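Local coordinates for transcription anti-terminator antagonist UpxZ (Bacteroides uniformis ATCC 8492, PDB 4EPZ), which probably antagonises transcription anti-termination and so takes part in regulating capsular polysaccharide synthesis, at residues A[84-95]-A[107-117]. Sequence-based numbering, arbitrary orientation.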
ATOM      1  N   LYS A  84      -8.675  -6.987  -3.076  1.00 16.03           N
ATOM      2  CA  LYS A  84      -8.106  -6.113  -2.051  1.00 17.89           C
ATOM      3  C   LYS A  84      -8.548  -6.556  -0.657  1.00 19.13           C
ATOM      4  O   LYS A  84      -7.739  -6.549   0.263  1.00 19.15           O
ATOM      5  CB  LYS A  84      -8.453  -4.647  -2.294  1.00 18.93           C
ATOM      6  CG  LYS A  84      -7.651  -4.112  -3.468  1.00 20.95           C
ATOM      7  CD  LYS A  84      -7.547  -2.606  -3.456  1.00 34.54           C
ATOM      8  CE  LYS A  84      -8.838  -1.929  -3.809  1.00 34.21           C
ATOM      9  NZ  LYS A  84      -8.675  -0.441  -3.827  1.00 39.37           N
ATOM     10  N   GLN A  85      -9.788  -7.039  -0.516  1.00 17.49           N
ATOM     11  CA  GLN A  85     -10.261  -7.508   0.789  1.00 16.56           C
ATOM     12  C   GLN A  85      -9.548  -8.778   1.187  1.00 20.07           C
ATOM     13  O   GLN A  85      -9.217  -8.937   2.359  1.00 17.32           O
ATOM     14  CB  GLN A  85     -11.773  -7.688   0.812  1.00 18.40           C
ATOM     15  CG  GLN A  85     -12.450  -6.304   0.635  1.00 26.56           C
ATOM     16  CD  GLN A  85     -13.784  -6.353   1.282  1.00 43.32           C
ATOM     17  OE1 GLN A  85     -14.594  -7.221   0.977  1.00 35.97           O
ATOM     18  NE2 GLN A  85     -13.996  -5.508   2.261  1.00 33.49           N
ATOM     19  N   VAL A  86      -9.259  -9.688   0.215  1.00 16.34           N
ATOM     20  CA  VAL A  86      -8.442 -10.876   0.542  1.00 16.55           C
ATOM     21  C   VAL A  86      -7.073 -10.426   1.126  1.00 18.09           C
ATOM     22  O   VAL A  86      -6.594 -10.982   2.116  1.00 16.24           O
ATOM     23  CB  VAL A  86      -8.268 -11.784  -0.715  1.00 19.60           C
ATOM     24  CG1 VAL A  86      -7.293 -12.946  -0.434  1.00 18.25           C
ATOM     25  CG2 VAL A  86      -9.634 -12.295  -1.211  1.00 19.75           C
ATOM     26  N   ILE A  87      -6.439  -9.425   0.503  1.00 14.71           N
ATOM     27  CA  ILE A  87      -5.139  -8.911   0.926  1.00 14.91           C
ATOM     28  C   ILE A  87      -5.240  -8.267   2.290  1.00 16.51           C
ATOM     29  O   ILE A  87      -4.390  -8.525   3.176  1.00 16.32           O
ATOM     30  CB  ILE A  87      -4.606  -7.920  -0.144  1.00 16.45           C
ATOM     31  CG1 ILE A  87      -4.348  -8.672  -1.457  1.00 17.91           C
ATOM     32  CG2 ILE A  87      -3.313  -7.277   0.361  1.00 17.04           C
ATOM     33  CD1 ILE A  87      -4.415  -7.701  -2.674  1.00 20.43           C
ATOM     34  N   LEU A  88      -6.266  -7.436   2.498  1.00 14.98           N
ATOM     35  CA  LEU A  88      -6.468  -6.822   3.803  1.00 15.52           C
ATOM     36  C   LEU A  88      -6.607  -7.875   4.911  1.00 16.44           C
ATOM     37  O   LEU A  88      -6.003  -7.730   5.982  1.00 16.56           O
ATOM     38  CB  LEU A  88      -7.703  -5.925   3.788  1.00 16.42           C
ATOM     39  CG  LEU A  88      -7.520  -4.633   3.039  1.00 20.59           C
ATOM     40  CD1 LEU A  88      -8.889  -4.044   2.683  1.00 22.23           C
ATOM     41  CD2 LEU A  88      -6.643  -3.612   3.820  1.00 24.59           C
ATOM     42  N   ASP A  89      -7.341  -8.950   4.630  1.00 16.13           N
ATOM     43  CA  ASP A  89      -7.517 -10.027   5.619  1.00 16.20           C
ATOM     44  C   ASP A  89      -6.164 -10.672   5.945  1.00 20.63           C
ATOM     45  O   ASP A  89      -5.840 -10.890   7.125  1.00 20.28           O
ATOM     46  CB  ASP A  89      -8.511 -11.066   5.070  1.00 17.09           C
ATOM     47  CG  ASP A  89      -8.846 -12.120   6.075  1.00 22.01           C
ATOM     48  OD1 ASP A  89      -9.485 -11.781   7.092  1.00 21.82           O
ATOM     49  OD2 ASP A  89      -8.516 -13.296   5.824  1.00 26.26           O
ATOM     50  N   ARG A  90      -5.336 -10.881   4.917  1.00 16.62           N
ATOM     51  CA  ARG A  90      -3.986 -11.424   5.144  1.00 16.32           C
ATOM     52  C   ARG A  90      -3.146 -10.466   6.004  1.00 16.85           C
ATOM     53  O   ARG A  90      -2.357 -10.920   6.855  1.00 17.77           O
ATOM     54  CB  ARG A  90      -3.304 -11.698   3.801  1.00 16.81           C
ATOM     55  CG  ARG A  90      -3.910 -12.918   3.073  1.00 18.24           C
ATOM     56  CD  ARG A  90      -3.454 -12.938   1.617  1.00 22.06           C
ATOM     57  NE  ARG A  90      -1.995 -12.997   1.500  1.00 24.03           N
ATOM     58  CZ  ARG A  90      -1.334 -13.019   0.346  1.00 33.33           C
ATOM     59  NH1 ARG A  90      -1.994 -13.014  -0.805  1.00 29.53           N
ATOM     60  NH2 ARG A  90      -0.012 -13.057   0.336  1.00 26.34           N
ATOM     61  N   ILE A  91      -3.313  -9.133   5.797  1.00 14.51           N
ATOM     62  CA  ILE A  91      -2.554  -8.155   6.591  1.00 14.75           C
ATOM     63  C   ILE A  91      -3.029  -8.158   8.049  1.00 19.06           C
ATOM     64  O   ILE A  91      -2.192  -8.149   8.954  1.00 18.25           O
ATOM     65  CB  ILE A  91      -2.667  -6.760   5.945  1.00 16.68           C
ATOM     66  CG1 ILE A  91      -1.938  -6.734   4.571  1.00 14.69           C
ATOM     67  CG2 ILE A  91      -2.155  -5.684   6.889  1.00 16.23           C
ATOM     68  CD1 ILE A  91      -2.327  -5.485   3.730  1.00 17.41           C
ATOM     69  N   TYR A  92      -4.356  -8.157   8.296  1.00 16.18           N
ATOM     70  CA  TYR A  92      -4.856  -8.185   9.671  1.00 16.66           C
ATOM     71  C   TYR A  92      -4.358  -9.445  10.414  1.00 20.87           C
ATOM     72  O   TYR A  92      -4.068  -9.360  11.600  1.00 20.19           O
ATOM     73  CB  TYR A  92      -6.384  -8.152   9.689  1.00 18.03           C
ATOM     74  CG  TYR A  92      -6.985  -6.763   9.634  1.00 20.14           C
ATOM     75  CD1 TYR A  92      -6.994  -5.939  10.759  1.00 22.13           C
ATOM     76  CD2 TYR A  92      -7.636  -6.308   8.487  1.00 21.25           C
ATOM     77  CE1 TYR A  92      -7.599  -4.682  10.733  1.00 21.02           C
ATOM     78  CE2 TYR A  92      -8.242  -5.054   8.450  1.00 20.83           C
ATOM     79  CZ  TYR A  92      -8.202  -4.237   9.570  1.00 20.33           C
ATOM     80  OH  TYR A  92      -8.845  -3.033   9.533  1.00 19.21           O
ATOM     81  N   ASN A  93      -4.150 -10.560   9.701  1.00 17.96           N
ATOM     82  CA  ASN A  93      -3.656 -11.795  10.318  1.00 19.19           C
ATOM     83  C   ASN A  93      -2.195 -11.736  10.721  1.00 24.12           C
ATOM     84  O   ASN A  93      -1.764 -12.586  11.507  1.00 23.83           O
ATOM     85  CB  ASN A  93      -3.874 -12.990   9.386  1.00 22.71           C
ATOM     86  CG  ASN A  93      -5.316 -13.378   9.241  1.00 28.82           C
ATOM     87  OD1 ASN A  93      -6.196 -12.976  10.022  1.00 26.48           O
ATOM     88  ND2 ASN A  93      -5.594 -14.142   8.208  1.00 24.91           N
ATOM     89  N   ILE A  94      -1.407 -10.790  10.190  1.00 18.25           N
ATOM     90  CA  ILE A  94       0.011 -10.749  10.589  1.00 18.35           C
ATOM     91  C   ILE A  94       0.387  -9.442  11.310  1.00 21.18           C
ATOM     92  O   ILE A  94       1.486  -9.372  11.853  1.00 21.13           O
ATOM     93  CB  ILE A  94       0.955 -10.961   9.350  1.00 21.18           C
ATOM     94  CG1 ILE A  94       0.840  -9.800   8.322  1.00 22.75           C
ATOM     95  CG2 ILE A  94       0.743 -12.349   8.742  1.00 23.67           C
ATOM     96  CD1 ILE A  94       1.919  -9.761   7.255  1.00 27.91           C
HETATM   97  N   MSE A  95      -0.458  -8.377  11.232  1.00 19.00           N
HETATM   98  CA  MSE A  95      -0.070  -7.049  11.726  1.00 19.86           C
HETATM   99  C   MSE A  95       0.510  -7.055  13.141  1.00 24.87           C
HETATM  100  O   MSE A  95       1.588  -6.484  13.345  1.00 24.83           O
HETATM  101  CB  MSE A  95      -1.265  -6.059  11.645  1.00 21.52           C
HETATM  102  CG  MSE A  95      -0.875  -4.639  11.969  1.00 26.40           C
HETATM  103 SE   MSE A  95       0.175  -3.946  10.498  0.75 30.50          SE
HETATM  104  CE  MSE A  95      -1.259  -3.427   9.410  1.00 25.42           C
ATOM    105  N   LEU A 107       2.113  -0.665   5.762  1.00 14.84           N
ATOM    106  CA  LEU A 107       0.949  -1.563   5.798  1.00 14.22           C
ATOM    107  C   LEU A 107      -0.190  -0.909   6.609  1.00 17.45           C
ATOM    108  O   LEU A 107      -1.368  -1.003   6.237  1.00 15.43           O
ATOM    109  CB  LEU A 107       1.318  -2.903   6.416  1.00 14.71           C
ATOM    110  CG  LEU A 107       2.100  -3.847   5.513  1.00 16.78           C
ATOM    111  CD1 LEU A 107       2.708  -4.982   6.358  1.00 17.65           C
ATOM    112  CD2 LEU A 107       1.177  -4.480   4.447  1.00 16.81           C
ATOM    113  N   LEU A 108       0.159  -0.286   7.738  1.00 14.83           N
ATOM    114  CA  LEU A 108      -0.875   0.393   8.545  1.00 15.94           C
ATOM    115  C   LEU A 108      -1.520   1.509   7.748  1.00 16.82           C
ATOM    116  O   LEU A 108      -2.746   1.640   7.798  1.00 15.80           O
ATOM    117  CB  LEU A 108      -0.307   0.984   9.839  1.00 15.99           C
ATOM    118  CG  LEU A 108       0.169   0.004  10.923  1.00 18.72           C
ATOM    119  CD1 LEU A 108       1.144   0.721  11.863  1.00 19.10           C
ATOM    120  CD2 LEU A 108      -1.052  -0.553  11.719  1.00 21.84           C
ATOM    121  N   THR A 109      -0.719   2.278   6.965  1.00 14.72           N
ATOM    122  CA  THR A 109      -1.241   3.423   6.229  1.00 14.75           C
ATOM    123  C   THR A 109      -2.123   2.945   5.073  1.00 16.38           C
ATOM    124  O   THR A 109      -3.244   3.433   4.896  1.00 16.58           O
ATOM    125  CB  THR A 109      -0.075   4.313   5.778  1.00 18.14           C
ATOM    126  OG1 THR A 109       0.608   4.727   6.949  1.00 18.48           O
ATOM    127  CG2 THR A 109      -0.565   5.518   4.992  1.00 16.95           C
ATOM    128  N   TRP A 110      -1.606   2.034   4.244  1.00 16.52           N
ATOM    129  CA  TRP A 110      -2.395   1.485   3.133  1.00 16.42           C
ATOM    130  C   TRP A 110      -3.626   0.730   3.631  1.00 15.90           C
ATOM    131  O   TRP A 110      -4.696   0.843   3.023  1.00 16.44           O
ATOM    132  CB  TRP A 110      -1.531   0.586   2.254  1.00 15.90           C
ATOM    133  CG  TRP A 110      -0.726   1.411   1.312  1.00 18.75           C
ATOM    134  CD1 TRP A 110       0.569   1.799   1.469  1.00 21.90           C
ATOM    135  CD2 TRP A 110      -1.236   2.150   0.191  1.00 20.03           C
ATOM    136  NE1 TRP A 110       0.938   2.643   0.440  1.00 23.21           N
ATOM    137  CE2 TRP A 110      -0.158   2.888  -0.350  1.00 24.27           C
ATOM    138  CE3 TRP A 110      -2.481   2.184  -0.468  1.00 21.04           C
ATOM    139  CZ2 TRP A 110      -0.294   3.684  -1.497  1.00 24.74           C
ATOM    140  CZ3 TRP A 110      -2.610   2.973  -1.606  1.00 23.78           C
ATOM    141  CH2 TRP A 110      -1.539   3.734  -2.087  1.00 25.49           C
ATOM    142  N   GLY A 111      -3.489  -0.017   4.722  1.00 14.39           N
ATOM    143  CA  GLY A 111      -4.628  -0.741   5.299  1.00 13.94           C
ATOM    144  C   GLY A 111      -5.691   0.228   5.796  1.00 16.14           C
ATOM    145  O   GLY A 111      -6.890   0.057   5.506  1.00 17.16           O
ATOM    146  N   TYR A 112      -5.264   1.324   6.435  1.00 14.55           N
ATOM    147  CA  TYR A 112      -6.223   2.373   6.860  1.00 15.54           C
ATOM    148  C   TYR A 112      -6.930   2.984   5.634  1.00 19.20           C
ATOM    149  O   TYR A 112      -8.140   3.253   5.677  1.00 18.37           O
ATOM    150  CB  TYR A 112      -5.468   3.475   7.646  1.00 15.96           C
ATOM    151  CG  TYR A 112      -6.298   4.714   7.906  1.00 16.12           C
ATOM    152  CD1 TYR A 112      -7.282   4.722   8.894  1.00 18.34           C
ATOM    153  CD2 TYR A 112      -6.091   5.879   7.172  1.00 18.34           C
ATOM    154  CE1 TYR A 112      -8.050   5.866   9.133  1.00 20.23           C
ATOM    155  CE2 TYR A 112      -6.880   7.009   7.374  1.00 20.60           C
ATOM    156  CZ  TYR A 112      -7.834   7.004   8.377  1.00 26.79           C
ATOM    157  OH  TYR A 112      -8.563   8.139   8.618  1.00 31.46           O
ATOM    158  N   SER A 113      -6.190   3.230   4.534  1.00 17.00           N
ATOM    159  CA  SER A 113      -6.824   3.863   3.372  1.00 16.40           C
ATOM    160  C   SER A 113      -7.978   3.046   2.795  1.00 19.40           C
ATOM    161  O   SER A 113      -8.887   3.608   2.167  1.00 20.48           O
ATOM    162  CB  SER A 113      -5.803   4.074   2.272  1.00 19.32           C
ATOM    163  OG  SER A 113      -5.530   2.887   1.541  1.00 18.95           O
ATOM    164  N   GLU A 114      -7.920   1.727   2.974  1.00 15.49           N
ATOM    165  CA  GLU A 114      -8.928   0.800   2.440  1.00 16.84           C
ATOM    166  C   GLU A 114     -10.084   0.561   3.384  1.00 23.81           C
ATOM    167  O   GLU A 114     -11.156   0.159   2.933  1.00 27.12           O
ATOM    168  CB  GLU A 114      -8.298  -0.560   2.147  1.00 17.90           C
ATOM    169  CG  GLU A 114      -7.373  -0.538   0.939  1.00 23.73           C
ATOM    170  CD  GLU A 114      -8.044  -0.427  -0.417  1.00 28.62           C
ATOM    171  OE1 GLU A 114      -9.255  -0.732  -0.524  1.00 28.57           O
ATOM    172  OE2 GLU A 114      -7.364   0.008  -1.370  1.00 29.29           O
ATOM    173  N   THR A 115      -9.883   0.779   4.674  1.00 17.32           N
ATOM    174  CA  THR A 115     -10.869   0.435   5.698  1.00 17.99           C
ATOM    175  C   THR A 115     -11.418   1.593   6.491  1.00 20.46           C
ATOM    176  O   THR A 115     -12.536   1.471   7.047  1.00 20.69           O
ATOM    177  CB  THR A 115     -10.191  -0.510   6.726  1.00 21.49           C
ATOM    178  OG1 THR A 115      -9.061   0.164   7.328  1.00 19.62           O
ATOM    179  CG2 THR A 115      -9.703  -1.835   6.089  1.00 20.27           C
ATOM    180  N   TYR A 116     -10.598   2.670   6.648  1.00 18.30           N
ATOM    181  CA  TYR A 116     -10.829   3.770   7.560  1.00 18.31           C
ATOM    182  C   TYR A 116     -11.035   3.196   8.976  1.00 21.31           C
ATOM    183  O   TYR A 116     -11.862   3.691   9.747  1.00 22.84           O
ATOM    184  CB  TYR A 116     -11.953   4.714   7.102  1.00 20.32           C
ATOM    185  CG  TYR A 116     -11.391   5.639   6.058  1.00 21.99           C
ATOM    186  CD1 TYR A 116     -10.595   6.721   6.423  1.00 22.92           C
ATOM    187  CD2 TYR A 116     -11.507   5.345   4.704  1.00 22.35           C
ATOM    188  CE1 TYR A 116      -9.945   7.493   5.475  1.00 22.40           C
ATOM    189  CE2 TYR A 116     -10.898   6.147   3.741  1.00 23.39           C
ATOM    190  CZ  TYR A 116     -10.091   7.198   4.136  1.00 24.71           C
ATOM    191  OH  TYR A 116      -9.495   8.020   3.213  1.00 24.40           O
ATOM    192  N   ASP A 117     -10.274   2.121   9.305  1.00 17.89           N
ATOM    193  CA  ASP A 117     -10.252   1.518  10.644  1.00 16.88           C
ATOM    194  C   ASP A 117      -9.417   2.461  11.521  1.00 21.58           C
ATOM    195  O   ASP A 117      -8.194   2.536  11.358  1.00 20.31           O
ATOM    196  CB  ASP A 117      -9.659   0.114  10.574  1.00 18.48           C
ATOM    197  CG  ASP A 117      -9.470  -0.617  11.886  1.00 21.03           C
ATOM    198  OD1 ASP A 117      -9.780  -0.029  12.953  1.00 21.67           O
ATOM    199  OD2 ASP A 117      -9.114  -1.795  11.846  1.00 21.94           O
TER
HETATM  200  O   HOH W   1     -11.028  -0.002  -2.261  1.00 32.72           O
HETATM  201  O   HOH W   2     -12.142  -2.899   2.858  1.00 39.25           O
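Glu114 OE2 is gripped from two helices: Lys84 NZ gives it a salt bridge of 2.8 Å on the syn lone pair, and Asn71 of helix 56-72 adds a hydrogen bond. A water accepts from Lys84 NZ and donates to Glu114 OE1 at 2.6 Å, so both carboxylate oxygens are tied to the ammonium. The glutamate chain folds at chi2 (-72°) and crosses the lysine at about a right angle, with its CB 3.6 Å from Leu88 CD1. Cutting Glu114 back to an alanine is likely to leave the Lys84 ammonium without this carboxylate and to break the water bridge. Past the end of helix 107-115, Tyr92 OH donates 2.6 Å to Asp117 OD2 on the anti lone pair; OD2 lies at the ring edge in its plane, and the carboxylate is turned only 23° from the ring. Asp117 OD1 meanwhile caps Glu119 N at the start of helix 118-129. Between these two polar bonds, Leu88 CD2 lies 3.8 Å from Gly111 CA, where Leu88 CA and Gly111 CA stand 6.5 Å apart, the closest of the backbone register. Farther along segment 84-95, toward its C-terminal end, Ile91 CD1 packs 3.7 Å from Leu107 CD2, and the selenomethionine Met95 bends its chain to bring CE 3.7 Å from Leu108 CD2. The helical segments 84-92 and 107-115, with N-to-C directions 134° apart, make helices 80-92 and 102-115 an obliquely antiparallel pair in an all-helical fold, with Leu88 on Gly111 at its close point.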